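Local coordinates for PH1570-like domain-containing protein (Pyrococcus horikoshii, PDB 2HQ4) that is of unknown function but folds as a single chain in which helices pack against a long antiparallel beta sheet, at residues Ala39-Leu44 with Ile72-Glu77; Ala45-Leu50 with Val60-Cys65; Lys105-Pro110 with Gly140-Phe145; Ile113-Ala118 with Phe134-Arg139. One frame throughout, in Å; residues are numbered along the deposited sequence.

Interaction 1: Ala39-Leu44 with Ile72-Glu77; sequences ARKVLL and IYLEGE
With CG1 of Ile72 swung anti to its carbonyl carbon (chi1 -74°) and its CD1 extended beyond, while the Arg40 chain bends at chi3 (-39°), the methyl end of the isoleucine meets both the root and the flat head of the arginine. This is a helix start packed against a returning loop: 40-44 opens helix 40-55, while the loop 72-77 comes after helix 61-70. Ile72 CD1 touches Arg40 CB at 3.4 Å and lies 3.7 Å above the guanidinium plane, over its centre. The other branch, Ile72 CG2, meets Leu44 CD1 at 3.5 Å and the aliphatic part of Lys41. Asp38, just before the helix, takes a salt bridge from Arg40 NE and helps to hold the guanidinium in place. Cutting Arg40 back to alanine would probably leave Asp38 without its cationic mate and the Ile72 methyl without its flat cover. Two residues after Ile72, Leu74 CD2 tucks between Lys41 and Leu44, 4.0 Å from both Lys41 O and Leu44 CB.

Interaction 2: Ala45-Leu50 with Val60-Cys65; sequences AMIYEL and VYPFEC
Tyr48 turns the rim of its ring into the flat side of Phe63, a T-shaped (edge-to-face) pair with centroids 5.0 Å apart and planes at 71°. The bump is Tyr48 CD1, which fills the corner made by the Phe63 face and Val60 CG2 and stands 3.6 Å above the Phe63 plane. Both rings leave their helices with CG anti to the backbone N (chi1 -175° for Tyr48), a setting that lets them meet between the two backbones. Val60, at the N-cap position of the other helix, brings its CG2 to 3.6 Å from Tyr48 CE1. A second bump, Ile47 CG2, fits the notch between Pro62 and Phe63, 3.7 Å from Phe63 N and 3.9 Å from Pro62 CB. The Tyr48 hydroxyl, beyond this apolar patch, hydrogen-bonds to Arg57 O in the connection. Cys65 ties helix 61-70 to strand 10-13 by a disulfide to Cys12. Short segments running at 161° to each other, joined by a brief link, make this an antiparallel helical hairpin.

Interaction 3: Lys105-Pro110 with Gly140-Phe145; sequences KKIKPP and GRLFIF
Leu142 points from its strand toward the end of helix 94-107, and its side chain is met in steps. Its CB lies 4.0 Å from Ile107 CG2, the branch that comes off the last helical turn. A chi1 of 173° swings CG away from the backbone N and carries CD2 onward to Pro109, where CD2 and Pro109 CB stand 3.4 Å apart, a close fit; Pro109 CG is near too. The other tip, Leu142 CD1, turns to the adjoining strand and packs 3.4 Å from Ile135 O. On either side of this leucine, Ile107 CD1 approaches Gly140 O at 4.0 Å, and Pro110 CG and Ile144 CD1 reach toward each other, 4.1 Å apart. Lys108 breaks the helix with a positive phi (61°), and the chain from Ile107 to Pro110 runs within 15° of the direction of 140-144. The helix exit thus lies over strand 141-145, which is flanked in the antiparallel sheet by strands 30-36 and 134-136, while Phe143 and Phe145 pack against helix 150-155.

Interaction 4: Ile113-Ala118 with Phe134-Arg139; sequences IKIEEA and FILDPR
Ile113 lays its CG2 methyl squarely on the Phe134 ring, a CH-pi contact with the carbon 3.5 Å from the centroid and 12° off the ring normal. Ile113 CD1 falls back near Phe134 CB at 4.0 Å. Around the rest of the ring the approaches are oblique: Ala118 CB stands 3.8 Å from Phe134 CZ, Lys114 O is 3.7 Å from that same CZ, and Ile115 CD1 lies 4.2 Å from Phe134 CE1. Farther along the strand, Ile115 CD1 also meets Leu136 CD2 at 4.1 Å. The ring gets there because its CG sits between the backbone N and the carbonyl carbon (chi1 67°). Were Phe134 a serine, a gap would probably open under the Ile113 methyl, and Ala118 and Ile115 would lose the ring they pack against. Strand 134-136 belongs to the antiparallel sheet, and the loop 113-118, with a 3-10 turn at 115-117, lies across one side of it before strand 119-123 begins. That turn is closed by Glu117 N to Lys114 O, fixing the carbonyl beside the ring. From helix 94-107, Gln101 hydrogen-bonds to Ile113 O and Ile115 N, holding the loop, and Ile97, Leu100 and Ile104 pack on Ile115. Next after Leu136, Asp137 OD1 accepts from Arg139 N in an Asx turn, while its OD2 makes a salt bridge to Arg141 NE.

The four contacts fall into two pairs on helical and sheet-bound parts of the fold. Interactions 1 and 2 share helix 40-55 and touch where Phe63 meets Leu44 and Leu74; interactions 3 and 4 rest on neighbouring strands, joined by a probable backbone hydrogen bond from Phe143 N to Ile135 O. Interactions 2 and 4 are buried and each is built around an aromatic ring, an edge-to-face pair in one and a methyl over a face in the other. Interactions 1 and 3 are only partly buried: interaction 1 mixes aliphatic packing with a guanidinium, interaction 3 uses prolines. Ala39 and Val42 touch Arg141 and Phe143, connecting the pairs, although interactions 2 and 4 lie about 26 Å apart between centres.

Interaction 1: Ala39-Leu44 with Ile72-Glu77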
loop_
_atom_site.group_PDB
_atom_site.type_symbol
_atom_site.label_atom_id
_atom_site.label_comp_id
_atom_site.label_asym_id
_atom_site.label_seq_id
_atom_site.Cartn_x
_atom_site.Cartn_y
_atom_site.Cartn_z
ATOM N N ALA A 39 0.659 6.092 -4.894
ATOM C CA ALA A 39 1.048 4.685 -4.745
ATOM C C ALA A 39 0.204 3.782 -5.630
ATOM O O ALA A 39 0.124 2.572 -5.385
ATOM C CB ALA A 39 0.940 4.259 -3.293
ATOM N N ARG A 40 -0.431 4.328 -6.665
ATOM C CA ARG A 40 -1.347 3.482 -7.461
ATOM C C ARG A 40 -0.711 2.247 -8.100
ATOM O O ARG A 40 -1.345 1.191 -8.179
ATOM C CB ARG A 40 -2.204 4.300 -8.433
ATOM C CG ARG A 40 -3.408 5.037 -7.709
ATOM C CD ARG A 40 -3.991 6.199 -8.553
ATOM N NE ARG A 40 -2.904 6.913 -9.232
ATOM C CZ ARG A 40 -3.035 7.561 -10.383
ATOM N NH1 ARG A 40 -4.222 7.600 -10.986
ATOM N NH2 ARG A 40 -1.982 8.144 -10.937
ATOM N N LYS A 41 0.539 2.356 -8.543
ATOM C CA LYS A 41 1.205 1.201 -9.143
ATOM C C LYS A 41 1.541 0.087 -8.113
ATOM O O LYS A 41 1.590 -1.085 -8.450
ATOM C CB LYS A 41 2.468 1.642 -9.920
ATOM C CG LYS A 41 2.170 2.421 -11.241
ATOM C CD LYS A 41 3.494 2.637 -12.010
ATOM C CE LYS A 41 3.314 3.598 -13.211
ATOM N NZ LYS A 41 4.632 3.719 -13.925
ATOM N N VAL A 42 1.834 0.469 -6.871
ATOM C CA VAL A 42 1.954 -0.537 -5.797
ATOM C C VAL A 42 0.614 -1.279 -5.633
ATOM O O VAL A 42 0.571 -2.514 -5.553
ATOM C CB VAL A 42 2.381 0.121 -4.434
ATOM C CG1 VAL A 42 2.446 -0.950 -3.316
ATOM C CG2 VAL A 42 3.724 0.812 -4.615
ATOM N N LEU A 43 -0.490 -0.543 -5.646
ATOM C CA LEU A 43 -1.793 -1.187 -5.491
ATOM C C LEU A 43 -2.093 -2.116 -6.693
ATOM O O LEU A 43 -2.589 -3.255 -6.534
ATOM C CB LEU A 43 -2.866 -0.112 -5.264
ATOM C CG LEU A 43 -3.151 0.235 -3.774
ATOM C CD1 LEU A 43 -1.910 0.569 -2.952
ATOM C CD2 LEU A 43 -4.128 1.368 -3.774
ATOM N N LEU A 44 -1.742 -1.661 -7.896
ATOM C CA LEU A 44 -1.891 -2.498 -9.110
ATOM C C LEU A 44 -1.112 -3.787 -9.009
ATOM O O LEU A 44 -1.619 -4.876 -9.344
ATOM C CB LEU A 44 -1.399 -1.744 -10.367
ATOM C CG LEU A 44 -2.308 -0.614 -10.796
ATOM C CD1 LEU A 44 -1.662 0.199 -11.978
ATOM C CD2 LEU A 44 -3.607 -1.251 -11.243
ATOM N N ILE A 72 -3.541 4.052 -15.993
ATOM C CA ILE A 72 -2.145 3.832 -15.724
ATOM C C ILE A 72 -1.611 2.744 -16.657
ATOM O O ILE A 72 -2.267 1.729 -16.871
ATOM C CB ILE A 72 -1.925 3.425 -14.240
ATOM C CG1 ILE A 72 -2.100 4.626 -13.325
ATOM C CG2 ILE A 72 -0.517 2.864 -14.018
ATOM C CD1 ILE A 72 -2.041 4.240 -11.830
ATOM N N TYR A 73 -0.423 2.986 -17.203
ATOM C CA TYR A 73 0.295 2.009 -18.003
ATOM C C TYR A 73 1.230 1.197 -17.122
ATOM O O TYR A 73 2.103 1.739 -16.431
ATOM C CB TYR A 73 1.061 2.694 -19.164
ATOM C CG TYR A 73 1.601 1.714 -20.183
ATOM C CD1 TYR A 73 0.802 1.255 -21.240
ATOM C CD2 TYR A 73 2.914 1.216 -20.079
ATOM C CE1 TYR A 73 1.304 0.314 -22.189
ATOM C CE2 TYR A 73 3.424 0.283 -21.003
ATOM C CZ TYR A 73 2.617 -0.164 -22.058
ATOM O OH TYR A 73 3.134 -1.091 -22.982
ATOM N N LEU A 74 1.043 -0.116 -17.127
ATOM C CA LEU A 74 1.916 -0.999 -16.359
ATOM C C LEU A 74 1.822 -2.419 -16.869
ATOM O O LEU A 74 0.771 -3.037 -16.802
ATOM C CB LEU A 74 1.553 -0.963 -14.863
ATOM C CG LEU A 74 2.536 -1.647 -13.906
ATOM C CD1 LEU A 74 3.953 -1.039 -13.989
ATOM C CD2 LEU A 74 2.014 -1.632 -12.439
ATOM N N GLU A 75 2.932 -2.960 -17.338
ATOM C CA GLU A 75 2.944 -4.288 -17.942
ATOM C C GLU A 75 3.081 -5.354 -16.862
ATOM O O GLU A 75 3.939 -5.234 -15.992
ATOM C CB GLU A 75 4.117 -4.381 -18.939
ATOM C CG GLU A 75 3.922 -3.564 -20.230
ATOM C CD GLU A 75 2.757 -4.071 -21.058
ATOM O OE1 GLU A 75 2.754 -5.267 -21.406
ATOM O OE2 GLU A 75 1.832 -3.282 -21.354
ATOM N N GLY A 76 2.245 -6.394 -16.925
ATOM C CA GLY A 76 2.260 -7.486 -15.928
ATOM C C GLY A 76 3.639 -8.073 -15.709
ATOM O O GLY A 76 4.010 -8.466 -14.606
ATOM N N GLU A 77 4.409 -8.095 -16.791
ATOM C CA GLU A 77 5.753 -8.639 -16.831
ATOM C C GLU A 77 6.692 -7.862 -15.919
ATOM O O GLU A 77 7.702 -8.396 -15.436
ATOM C CB GLU A 77 6.253 -8.592 -18.288
ATOM C CG GLU A 77 5.186 -9.026 -19.332
ATOM C CD GLU A 77 4.141 -7.940 -19.652
ATOM O OE1 GLU A 77 4.489 -6.747 -19.617
ATOM O OE2 GLU A 77 2.974 -8.266 -19.959
#

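Interaction 2: Ala45-Leu50 with Val60-Cys65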
loop_
_atom_site.group_PDB
_atom_site.type_symbol
_atom_site.label_atom_id
_atom_site.label_comp_id
_atom_site.label_asym_id
_atom_site.label_seq_id
_atom_site.Cartn_x
_atom_site.Cartn_y
_atom_site.Cartn_z
ATOM N N ALA A 45 0.125 -3.688 -8.534
ATOM C CA ALA A 45 0.946 -4.885 -8.358
ATOM C C ALA A 45 0.337 -5.840 -7.324
ATOM O O ALA A 45 0.368 -7.063 -7.504
ATOM C CB ALA A 45 2.371 -4.482 -7.963
ATOM N N MET A 46 -0.212 -5.292 -6.242
ATOM C CA MET A 46 -0.890 -6.132 -5.228
ATOM C C MET A 46 -2.090 -6.883 -5.826
ATOM O O MET A 46 -2.319 -8.045 -5.485
ATOM C CB MET A 46 -1.380 -5.243 -4.045
ATOM C CG MET A 46 -0.224 -4.599 -3.176
ATOM S SD MET A 46 -0.793 -3.320 -2.024
ATOM C CE MET A 46 -1.676 -4.381 -0.850
ATOM N N ILE A 47 -2.875 -6.212 -6.677
ATOM C CA ILE A 47 -4.055 -6.810 -7.339
ATOM C C ILE A 47 -3.628 -7.939 -8.274
ATOM O O ILE A 47 -4.181 -9.046 -8.241
ATOM C CB ILE A 47 -4.877 -5.710 -8.115
ATOM C CG1 ILE A 47 -5.609 -4.814 -7.126
ATOM C CG2 ILE A 47 -5.899 -6.349 -9.065
ATOM C CD1 ILE A 47 -6.072 -3.364 -7.708
ATOM N N TYR A 48 -2.627 -7.655 -9.110
ATOM C CA TYR A 48 -2.024 -8.660 -9.968
ATOM C C TYR A 48 -1.601 -9.903 -9.185
ATOM O O TYR A 48 -1.930 -11.054 -9.562
ATOM C CB TYR A 48 -0.831 -8.035 -10.683
ATOM C CG TYR A 48 -0.151 -8.915 -11.716
ATOM C CD1 TYR A 48 -0.551 -8.897 -13.063
ATOM C CD2 TYR A 48 0.926 -9.728 -11.357
ATOM C CE1 TYR A 48 0.107 -9.718 -14.028
ATOM C CE2 TYR A 48 1.567 -10.549 -12.301
ATOM C CZ TYR A 48 1.153 -10.520 -13.623
ATOM O OH TYR A 48 1.828 -11.317 -14.523
ATOM N N GLU A 49 -0.862 -9.679 -8.106
ATOM C CA GLU A 49 -0.379 -10.783 -7.298
ATOM C C GLU A 49 -1.540 -11.571 -6.665
ATOM O O GLU A 49 -1.472 -12.798 -6.616
ATOM C CB GLU A 49 0.615 -10.291 -6.237
ATOM C CG GLU A 49 1.061 -11.392 -5.276
ATOM C CD GLU A 49 2.169 -10.963 -4.343
ATOM O OE1 GLU A 49 2.856 -9.955 -4.637
ATOM O OE2 GLU A 49 2.378 -11.657 -3.313
ATOM N N LEU A 50 -2.596 -10.880 -6.222
ATOM C CA LEU A 50 -3.756 -11.528 -5.622
ATOM C C LEU A 50 -4.508 -12.481 -6.594
ATOM O O LEU A 50 -4.984 -13.548 -6.177
ATOM C CB LEU A 50 -4.734 -10.508 -5.041
ATOM C CG LEU A 50 -4.443 -9.840 -3.685
ATOM C CD1 LEU A 50 -5.580 -8.853 -3.344
ATOM C CD2 LEU A 50 -4.317 -10.934 -2.544
ATOM N N VAL A 60 -4.543 -10.662 -16.616
ATOM C CA VAL A 60 -5.157 -10.708 -15.303
ATOM C C VAL A 60 -6.216 -9.636 -15.347
ATOM O O VAL A 60 -5.916 -8.446 -15.185
ATOM C CB VAL A 60 -4.137 -10.420 -14.205
ATOM C CG1 VAL A 60 -4.817 -10.457 -12.833
ATOM C CG2 VAL A 60 -3.023 -11.452 -14.279
ATOM N N TYR A 61 -7.450 -10.059 -15.615
ATOM C CA TYR A 61 -8.584 -9.148 -15.788
ATOM C C TYR A 61 -8.712 -7.989 -14.739
ATOM O O TYR A 61 -8.785 -6.825 -15.141
ATOM C CB TYR A 61 -9.875 -9.948 -15.897
ATOM C CG TYR A 61 -11.083 -9.092 -16.007
ATOM C CD1 TYR A 61 -11.593 -8.727 -17.254
ATOM C CD2 TYR A 61 -11.703 -8.607 -14.855
ATOM C CE1 TYR A 61 -12.692 -7.913 -17.325
ATOM C CE2 TYR A 61 -12.756 -7.818 -14.916
ATOM C CZ TYR A 61 -13.256 -7.449 -16.137
ATOM O OH TYR A 61 -14.361 -6.630 -16.136
ATOM N N PRO A 62 -8.771 -8.317 -13.415
ATOM C CA PRO A 62 -8.909 -7.254 -12.404
ATOM C C PRO A 62 -7.806 -6.231 -12.444
ATOM O O PRO A 62 -8.096 -5.081 -12.166
ATOM C CB PRO A 62 -8.863 -8.005 -11.048
ATOM C CG PRO A 62 -8.239 -9.383 -11.365
ATOM C CD PRO A 62 -8.785 -9.659 -12.786
ATOM N N PHE A 63 -6.579 -6.672 -12.713
ATOM C CA PHE A 63 -5.407 -5.810 -12.930
ATOM C C PHE A 63 -5.556 -4.917 -14.177
ATOM O O PHE A 63 -5.282 -3.722 -14.123
ATOM C CB PHE A 63 -4.157 -6.699 -12.975
ATOM C CG PHE A 63 -2.919 -6.048 -13.510
ATOM C CD1 PHE A 63 -2.142 -5.189 -12.709
ATOM C CD2 PHE A 63 -2.470 -6.368 -14.790
ATOM C CE1 PHE A 63 -0.978 -4.633 -13.199
ATOM C CE2 PHE A 63 -1.264 -5.826 -15.308
ATOM C CZ PHE A 63 -0.511 -4.960 -14.516
ATOM N N GLU A 64 -6.042 -5.489 -15.273
ATOM C CA GLU A 64 -6.363 -4.680 -16.462
ATOM C C GLU A 64 -7.481 -3.675 -16.220
ATOM O O GLU A 64 -7.378 -2.510 -16.635
ATOM C CB GLU A 64 -6.677 -5.584 -17.649
ATOM C CG GLU A 64 -5.487 -6.472 -18.038
ATOM C CD GLU A 64 -4.289 -5.687 -18.586
ATOM O OE1 GLU A 64 -4.519 -4.647 -19.232
ATOM O OE2 GLU A 64 -3.120 -6.098 -18.359
ATOM N N CYS A 65 -8.541 -4.118 -15.549
ATOM C CA CYS A 65 -9.659 -3.272 -15.155
ATOM C C CYS A 65 -9.215 -2.058 -14.272
ATOM O O CYS A 65 -9.641 -0.908 -14.484
ATOM C CB CYS A 65 -10.714 -4.146 -14.431
ATOM S SG CYS A 65 -12.115 -3.270 -13.673
#

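Interaction 3: Lys105-Pro110 with Gly140-Phe145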
loop_
_atom_site.group_PDB
_atom_site.type_symbol
_atom_site.label_atom_id
_atom_site.label_comp_id
_atom_site.label_asym_id
_atom_site.label_seq_id
_atom_site.Cartn_x
_atom_site.Cartn_y
_atom_site.Cartn_z
ATOM N N LYS A 105 1.825 14.311 9.856
ATOM C CA LYS A 105 1.025 15.564 9.777
ATOM C C LYS A 105 0.976 16.227 8.413
ATOM O O LYS A 105 -0.083 16.692 7.982
ATOM C CB LYS A 105 1.515 16.560 10.815
ATOM C CG LYS A 105 1.286 16.032 12.210
ATOM C CD LYS A 105 2.105 16.772 13.227
ATOM C CE LYS A 105 1.786 16.243 14.629
ATOM N NZ LYS A 105 2.680 16.898 15.606
ATOM N N LYS A 106 2.093 16.265 7.708
ATOM C CA LYS A 106 2.097 16.787 6.360
ATOM C C LYS A 106 1.252 15.959 5.378
ATOM O O LYS A 106 0.686 16.499 4.429
ATOM C CB LYS A 106 3.516 16.872 5.821
ATOM C CG LYS A 106 4.432 17.863 6.535
ATOM C CD LYS A 106 5.580 18.274 5.621
ATOM C CE LYS A 106 6.602 17.172 5.458
ATOM N NZ LYS A 106 7.791 17.317 6.374
ATOM N N ILE A 107 1.232 14.642 5.567
ATOM C CA ILE A 107 0.496 13.719 4.676
ATOM C C ILE A 107 -1.020 13.833 4.846
ATOM O O ILE A 107 -1.800 13.638 3.885
ATOM C CB ILE A 107 1.031 12.275 4.873
ATOM C CG1 ILE A 107 2.432 12.181 4.249
ATOM C CG2 ILE A 107 0.093 11.207 4.244
ATOM C CD1 ILE A 107 3.296 10.944 4.638
ATOM N N LYS A 108 -1.431 14.139 6.069
ATOM C CA LYS A 108 -2.856 14.280 6.401
ATOM C C LYS A 108 -3.715 12.993 6.197
ATOM O O LYS A 108 -4.644 12.969 5.336
ATOM C CB LYS A 108 -3.456 15.476 5.655
ATOM C CG LYS A 108 -2.649 16.795 5.837
ATOM C CD LYS A 108 -3.207 17.892 4.940
ATOM C CE LYS A 108 -2.493 17.969 3.635
ATOM N NZ LYS A 108 -1.244 18.778 3.835
ATOM N N PRO A 109 -3.404 11.923 6.972
ATOM C CA PRO A 109 -4.180 10.690 6.970
ATOM C C PRO A 109 -5.522 10.832 7.701
ATOM O O PRO A 109 -5.633 11.657 8.626
ATOM C CB PRO A 109 -3.298 9.738 7.794
ATOM C CG PRO A 109 -2.612 10.624 8.722
ATOM C CD PRO A 109 -2.260 11.825 7.906
ATOM N N PRO A 110 -6.522 9.991 7.350
ATOM C CA PRO A 110 -7.855 10.148 7.957
ATOM C C PRO A 110 -7.991 9.535 9.337
ATOM O O PRO A 110 -9.091 9.492 9.858
ATOM C CB PRO A 110 -8.779 9.390 6.990
ATOM C CG PRO A 110 -7.893 8.358 6.362
ATOM C CD PRO A 110 -6.478 8.874 6.386
ATOM N N GLY A 140 7.468 8.937 0.765
ATOM C CA GLY A 140 6.414 9.839 1.157
ATOM C C GLY A 140 4.985 9.352 1.040
ATOM O O GLY A 140 4.055 10.148 0.831
ATOM N N ARG A 141 4.819 8.036 1.142
ATOM C CA ARG A 141 3.510 7.410 1.000
ATOM C C ARG A 141 3.182 6.723 2.311
ATOM O O ARG A 141 4.055 6.052 2.924
ATOM C CB ARG A 141 3.561 6.386 -0.125
ATOM C CG ARG A 141 4.081 7.030 -1.400
ATOM C CD ARG A 141 4.234 6.045 -2.472
ATOM N NE ARG A 141 5.278 5.041 -2.245
ATOM C CZ ARG A 141 5.676 4.250 -3.215
ATOM N NH1 ARG A 141 5.116 4.413 -4.406
ATOM N NH2 ARG A 141 6.619 3.348 -3.035
ATOM N N LEU A 142 1.950 6.920 2.742
ATOM C CA LEU A 142 1.428 6.290 3.931
ATOM C C LEU A 142 0.293 5.343 3.504
ATOM O O LEU A 142 -0.743 5.785 2.916
ATOM C CB LEU A 142 0.920 7.370 4.892
ATOM C CG LEU A 142 0.185 6.791 6.110
ATOM C CD1 LEU A 142 1.201 6.204 7.166
ATOM C CD2 LEU A 142 -0.639 7.882 6.688
ATOM N N PHE A 143 0.497 4.055 3.771
ATOM C CA PHE A 143 -0.507 3.032 3.485
ATOM C C PHE A 143 -1.253 2.711 4.773
ATOM O O PHE A 143 -0.631 2.677 5.853
ATOM C CB PHE A 143 0.187 1.762 3.035
ATOM C CG PHE A 143 0.983 1.916 1.773
ATOM C CD1 PHE A 143 0.405 1.568 0.524
ATOM C CD2 PHE A 143 2.312 2.375 1.825
ATOM C CE1 PHE A 143 1.165 1.704 -0.681
ATOM C CE2 PHE A 143 3.069 2.528 0.659
ATOM C CZ PHE A 143 2.478 2.173 -0.613
ATOM N N ILE A 144 -2.561 2.517 4.698
ATOM C CA ILE A 144 -3.316 2.062 5.877
ATOM C C ILE A 144 -4.028 0.820 5.382
ATOM O O ILE A 144 -4.432 0.770 4.199
ATOM C CB ILE A 144 -4.255 3.137 6.529
ATOM C CG1 ILE A 144 -5.354 3.628 5.577
ATOM C CG2 ILE A 144 -3.401 4.390 7.092
ATOM C CD1 ILE A 144 -6.432 4.537 6.309
ATOM N N PHE A 145 -4.150 -0.190 6.234
ATOM C CA PHE A 145 -4.688 -1.462 5.798
ATOM C C PHE A 145 -5.441 -2.177 6.940
ATOM O O PHE A 145 -5.307 -1.786 8.110
ATOM C CB PHE A 145 -3.559 -2.328 5.166
ATOM C CG PHE A 145 -2.211 -2.260 5.906
ATOM C CD1 PHE A 145 -1.951 -3.093 7.001
ATOM C CD2 PHE A 145 -1.213 -1.367 5.473
ATOM C CE1 PHE A 145 -0.706 -3.031 7.673
ATOM C CE2 PHE A 145 0.000 -1.271 6.104
ATOM C CZ PHE A 145 0.272 -2.116 7.238
#

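Interaction 4: Ile113-Ala118 with Phe134-Arg139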
loop_
_atom_site.group_PDB
_atom_site.type_symbol
_atom_site.label_atom_id
_atom_site.label_comp_id
_atom_site.label_asym_id
_atom_site.label_seq_id
_atom_site.Cartn_x
_atom_site.Cartn_y
_atom_site.Cartn_z
ATOM N N ILE A 113 -2.093 8.005 13.421
ATOM C CA ILE A 113 -0.937 7.161 13.230
ATOM C C ILE A 113 0.053 7.557 14.323
ATOM O O ILE A 113 0.471 8.713 14.409
ATOM C CB ILE A 113 -0.265 7.434 11.875
ATOM C CG1 ILE A 113 -1.290 7.415 10.727
ATOM C CG2 ILE A 113 0.887 6.463 11.637
ATOM C CD1 ILE A 113 -1.871 6.042 10.403
ATOM N N LYS A 114 0.434 6.620 15.163
ATOM C CA LYS A 114 1.497 6.936 16.093
ATOM C C LYS A 114 2.739 6.173 15.708
ATOM O O LYS A 114 2.823 4.961 15.865
ATOM C CB LYS A 114 1.082 6.656 17.536
ATOM C CG LYS A 114 0.096 7.673 18.105
ATOM C CD LYS A 114 -0.034 7.468 19.609
ATOM C CE LYS A 114 -0.265 8.777 20.332
ATOM N NZ LYS A 114 0.449 8.787 21.649
ATOM N N ILE A 115 3.698 6.913 15.185
ATOM C CA ILE A 115 4.960 6.341 14.729
ATOM C C ILE A 115 5.655 5.513 15.817
ATOM O O ILE A 115 6.280 4.510 15.511
ATOM C CB ILE A 115 5.882 7.450 14.153
ATOM C CG1 ILE A 115 5.268 8.001 12.857
ATOM C CG2 ILE A 115 7.338 6.944 13.898
ATOM C CD1 ILE A 115 5.119 6.966 11.696
ATOM N N GLU A 116 5.520 5.914 17.085
ATOM C CA GLU A 116 6.237 5.221 18.184
ATOM C C GLU A 116 5.769 3.765 18.420
ATOM O O GLU A 116 6.450 2.967 19.052
ATOM C CB GLU A 116 6.224 6.067 19.474
ATOM C CG GLU A 116 4.978 5.939 20.310
ATOM C CD GLU A 116 3.818 6.748 19.787
ATOM O OE1 GLU A 116 4.025 7.673 18.948
ATOM O OE2 GLU A 116 2.685 6.452 20.229
ATOM N N GLU A 117 4.621 3.415 17.868
ATOM C CA GLU A 117 4.164 2.030 17.885
ATOM C C GLU A 117 4.683 1.200 16.699
ATOM O O GLU A 117 4.463 -0.019 16.638
ATOM C CB GLU A 117 2.636 2.015 17.905
ATOM C CG GLU A 117 2.049 2.706 19.144
ATOM C CD GLU A 117 0.549 2.555 19.216
ATOM O OE1 GLU A 117 -0.168 3.155 18.360
ATOM O OE2 GLU A 117 0.092 1.824 20.126
ATOM N N ALA A 118 5.376 1.845 15.767
ATOM C CA ALA A 118 5.853 1.164 14.564
ATOM C C ALA A 118 7.217 0.510 14.755
ATOM O O ALA A 118 8.026 0.930 15.586
ATOM C CB ALA A 118 5.902 2.129 13.385
ATOM N N PHE A 134 -0.527 0.227 9.361
ATOM C CA PHE A 134 0.030 1.246 8.481
ATOM C C PHE A 134 1.488 1.020 8.137
ATOM O O PHE A 134 2.222 0.310 8.844
ATOM C CB PHE A 134 -0.105 2.647 9.119
ATOM C CG PHE A 134 0.737 2.823 10.346
ATOM C CD1 PHE A 134 2.039 3.342 10.263
ATOM C CD2 PHE A 134 0.238 2.466 11.592
ATOM C CE1 PHE A 134 2.818 3.522 11.415
ATOM C CE2 PHE A 134 1.030 2.628 12.766
ATOM C CZ PHE A 134 2.292 3.158 12.670
ATOM N N ILE A 135 1.905 1.653 7.037
ATOM C CA ILE A 135 3.303 1.778 6.654
ATOM C C ILE A 135 3.588 3.200 6.173
ATOM O O ILE A 135 2.816 3.769 5.369
ATOM C CB ILE A 135 3.682 0.822 5.515
ATOM C CG1 ILE A 135 3.679 -0.633 6.002
ATOM C CG2 ILE A 135 5.098 1.192 4.866
ATOM C CD1 ILE A 135 3.726 -1.576 4.799
ATOM N N LEU A 136 4.662 3.790 6.699
ATOM C CA LEU A 136 5.125 5.064 6.166
ATOM C C LEU A 136 6.428 4.740 5.465
ATOM O O LEU A 136 7.358 4.248 6.110
ATOM C CB LEU A 136 5.403 6.071 7.306
ATOM C CG LEU A 136 6.088 7.396 6.849
ATOM C CD1 LEU A 136 5.185 8.169 5.896
ATOM C CD2 LEU A 136 6.439 8.286 8.053
ATOM N N ASP A 137 6.511 4.985 4.163
ATOM C CA ASP A 137 7.747 4.702 3.430
ATOM C C ASP A 137 8.534 5.985 3.140
ATOM O O ASP A 137 7.999 7.078 3.255
ATOM C CB ASP A 137 7.493 3.831 2.170
ATOM C CG ASP A 137 6.888 4.615 0.991
ATOM O OD1 ASP A 137 7.098 5.844 0.857
ATOM O OD2 ASP A 137 6.231 3.964 0.160
ATOM N N PRO A 138 9.836 5.849 2.860
ATOM C CA PRO A 138 10.629 7.018 2.595
ATOM C C PRO A 138 10.414 7.683 1.244
ATOM O O PRO A 138 11.109 8.643 0.948
ATOM C CB PRO A 138 12.071 6.505 2.757
ATOM C CG PRO A 138 12.001 5.091 2.411
ATOM C CD PRO A 138 10.640 4.613 2.847
ATOM N N ARG A 139 9.426 7.224 0.472
ATOM C CA ARG A 139 9.004 7.912 -0.740
ATOM C C ARG A 139 7.814 8.789 -0.505
ATOM O O ARG A 139 7.243 9.373 -1.447
ATOM C CB ARG A 139 8.728 6.883 -1.838
ATOM C CG ARG A 139 10.008 6.350 -2.365
ATOM C CD ARG A 139 9.846 5.230 -3.405
ATOM N NE ARG A 139 11.185 4.828 -3.822
ATOM C CZ ARG A 139 11.456 4.157 -4.940
ATOM N NH1 ARG A 139 10.492 3.828 -5.755
ATOM N NH2 ARG A 139 12.698 3.862 -5.252
#